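Local atomic coordinates of cytochrome P450 reductase (Amycolatopsis methanolica 239, PDB entry 5OGX), a protein that transfers electrons from NADH through FAD and a [2Fe-2S] cluster to the cytochrome P450 GcoA, which O-demethylates lignin-derived aromatics such as guaiacol. Residues G207-L212 with R297-W302. Residues are numbered along the deposited sequence; the frame is centred on the assembly and turned at random.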
loop_
_atom_site.group_PDB
_atom_site.type_symbol
_atom_site.label_atom_id
_atom_site.label_comp_id
_atom_site.label_asym_id
_atom_site.label_seq_id
_atom_site.Cartn_x
_atom_site.Cartn_y
_atom_site.Cartn_z
ATOM N N GLY A 207 4.655 21.087 -0.255
ATOM C CA GLY A 207 3.296 21.587 -0.172
ATOM C C GLY A 207 2.593 21.732 -1.504
ATOM O O GLY A 207 1.553 22.395 -1.567
ATOM N N GLY A 208 3.140 21.151 -2.573
ATOM C CA GLY A 208 2.540 21.262 -3.886
ATOM C C GLY A 208 1.249 20.468 -3.986
ATOM O O GLY A 208 0.955 19.614 -3.147
ATOM N N PRO A 209 0.480 20.708 -5.048
ATOM C CA PRO A 209 -0.823 20.045 -5.193
ATOM C C PRO A 209 -0.691 18.548 -5.409
ATOM O O PRO A 209 0.248 18.064 -6.056
ATOM C CB PRO A 209 -1.431 20.711 -6.435
ATOM C CG PRO A 209 -0.218 21.245 -7.196
ATOM C CD PRO A 209 0.760 21.653 -6.141
ATOM N N MET A 210 -1.685 17.815 -4.900
ATOM C CA MET A 210 -1.706 16.359 -5.007
ATOM C C MET A 210 -3.043 15.887 -5.549
ATOM O O MET A 210 -4.098 16.380 -5.134
ATOM C CB MET A 210 -1.496 15.673 -3.640
ATOM C CG MET A 210 -0.308 16.139 -2.861
ATOM S SD MET A 210 -0.411 15.665 -1.117
ATOM C CE MET A 210 -1.034 14.000 -1.174
ATOM N N VAL A 211 -3.004 14.902 -6.447
ATOM C CA VAL A 211 -4.205 14.168 -6.826
ATOM C C VAL A 211 -4.050 12.738 -6.341
ATOM O O VAL A 211 -2.973 12.142 -6.471
ATOM C CB VAL A 211 -4.486 14.230 -8.338
ATOM C CG1 VAL A 211 -3.271 13.719 -9.152
ATOM C CG2 VAL A 211 -5.743 13.426 -8.653
ATOM N N LEU A 212 -5.102 12.219 -5.714
ATOM C CA LEU A 212 -5.120 10.864 -5.186
ATOM C C LEU A 212 -6.298 10.150 -5.817
ATOM O O LEU A 212 -7.421 10.669 -5.802
ATOM C CB LEU A 212 -5.240 10.870 -3.660
ATOM C CG LEU A 212 -4.061 11.591 -3.006
ATOM C CD1 LEU A 212 -4.532 12.991 -2.651
ATOM C CD2 LEU A 212 -3.545 10.859 -1.767
ATOM N N ARG A 297 1.367 19.181 -15.013
ATOM C CA ARG A 297 2.736 19.587 -14.728
ATOM C C ARG A 297 2.797 20.316 -13.390
ATOM O O ARG A 297 2.024 21.256 -13.136
ATOM C CB ARG A 297 3.283 20.466 -15.844
ATOM C CG ARG A 297 4.792 20.625 -15.722
ATOM C CD ARG A 297 5.429 21.123 -16.997
ATOM N NE ARG A 297 6.884 21.131 -16.838
ATOM C CZ ARG A 297 7.695 21.965 -17.479
ATOM N NH1 ARG A 297 7.194 22.853 -18.321
ATOM N NH2 ARG A 297 9.009 21.911 -17.276
ATOM N N GLY A 298 3.710 19.873 -12.528
ATOM C CA GLY A 298 3.857 20.442 -11.204
ATOM C C GLY A 298 3.029 19.760 -10.145
ATOM O O GLY A 298 3.157 20.106 -8.960
ATOM N N TRP A 299 2.196 18.798 -10.531
ATOM C CA TRP A 299 1.384 18.029 -9.602
ATOM C C TRP A 299 2.126 16.785 -9.134
ATOM O O TRP A 299 3.076 16.322 -9.768
ATOM C CB TRP A 299 0.077 17.606 -10.280
ATOM C CG TRP A 299 -0.894 18.729 -10.326
ATOM C CD1 TRP A 299 -0.808 19.861 -11.070
ATOM C CD2 TRP A 299 -2.089 18.828 -9.551
ATOM N NE1 TRP A 299 -1.910 20.680 -10.816
ATOM C CE2 TRP A 299 -2.708 20.053 -9.889
ATOM C CE3 TRP A 299 -2.707 17.982 -8.620
ATOM C CZ2 TRP A 299 -3.911 20.467 -9.314
ATOM C CZ3 TRP A 299 -3.915 18.392 -8.047
ATOM C CH2 TRP A 299 -4.502 19.622 -8.405
ATOM N N SER A 300 1.703 16.271 -7.988
ATOM C CA SER A 300 2.057 14.926 -7.564
ATOM C C SER A 300 0.811 14.065 -7.685
ATOM O O SER A 300 -0.314 14.570 -7.575
ATOM C CB SER A 300 2.596 14.906 -6.127
ATOM O OG SER A 300 3.654 15.848 -5.957
ATOM N N GLY A 301 1.010 12.769 -7.938
ATOM C CA GLY A 301 -0.124 11.871 -8.105
ATOM C C GLY A 301 0.059 10.568 -7.365
ATOM O O GLY A 301 1.149 9.997 -7.331
ATOM N N TRP A 302 -1.029 10.085 -6.783
ATOM C CA TRP A 302 -1.035 8.906 -5.924
ATOM C C TRP A 302 -2.154 7.995 -6.404
ATOM O O TRP A 302 -3.328 8.353 -6.294
ATOM C CB TRP A 302 -1.255 9.312 -4.463
ATOM C CG TRP A 302 -0.219 10.303 -4.010
ATOM C CD1 TRP A 302 -0.107 11.630 -4.351
ATOM C CD2 TRP A 302 0.869 10.012 -3.154
ATOM N NE1 TRP A 302 1.010 12.181 -3.745
ATOM C CE2 TRP A 302 1.621 11.197 -3.006
ATOM C CE3 TRP A 302 1.285 8.853 -2.501
ATOM C CZ2 TRP A 302 2.772 11.255 -2.235
ATOM C CZ3 TRP A 302 2.445 8.909 -1.740
ATOM C CH2 TRP A 302 3.166 10.106 -1.609
HETATM O O HOH W 1 2.735 17.091 -3.563
HETATM O O HOH W 2 2.868 18.920 -6.453
#
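Three backbone hydrogen bonds pair strand 210-212 with strand 300-302 in parallel, the first of them made to Pro209 just before its strand; the axes of these two short segments run 4.7 Å apart. Ser300 N donates to Pro209 O in a nearly straight bond of 3.0 Å, and Val211 N to Ser300 O at 2.9 Å. Trp302 N completes the ladder on Val211 O, in a more bent bond of 144°. Water joins the strand entrances: one molecule donates to both Pro209 O and Gly298 O, giving Pro209 O a second donor.

The evidence for a CH-pi contact is clear at Trp299, where Pro209 CB stands 3.5 Å from the centroid of the six-membered ring and 3° off its normal. With CG anti to the carbonyl carbon (chi1 -78°), the indole swings across to lie beneath the proline, its CZ3 edge 3.5 Å from Met210 O. Trp299 CE3 also packs against Val211 CB at 4.2 Å. A serine in place of Trp299 would probably leave Pro209 without its aromatic platform and open a gap beside Val211.

On the sheet face that carries Met210, Leu212 and Trp302, Met210 and Trp302 make an oblique Met-aromatic contact. A bend at the last torsion of Met210 brings the methyl rather than the sulfur closest, CE lying 3.8 Å from Trp302 NE1. Leu212 runs alongside Trp302, Leu212 CD2 to Trp302 CB 3.9 Å.

Both strands belong to the parallel sheet of the NAD-binding domain, a Rossmann-like fold of the ferredoxin reductase family. Strand 238-244 flanks 210-215, and 327-331 flanks 300-305. Helix 219-232 packs on Met210 and Leu212, His328 stacks on Trp302, and Phe289 of helix 285-292 meets Trp299 edge-to-face.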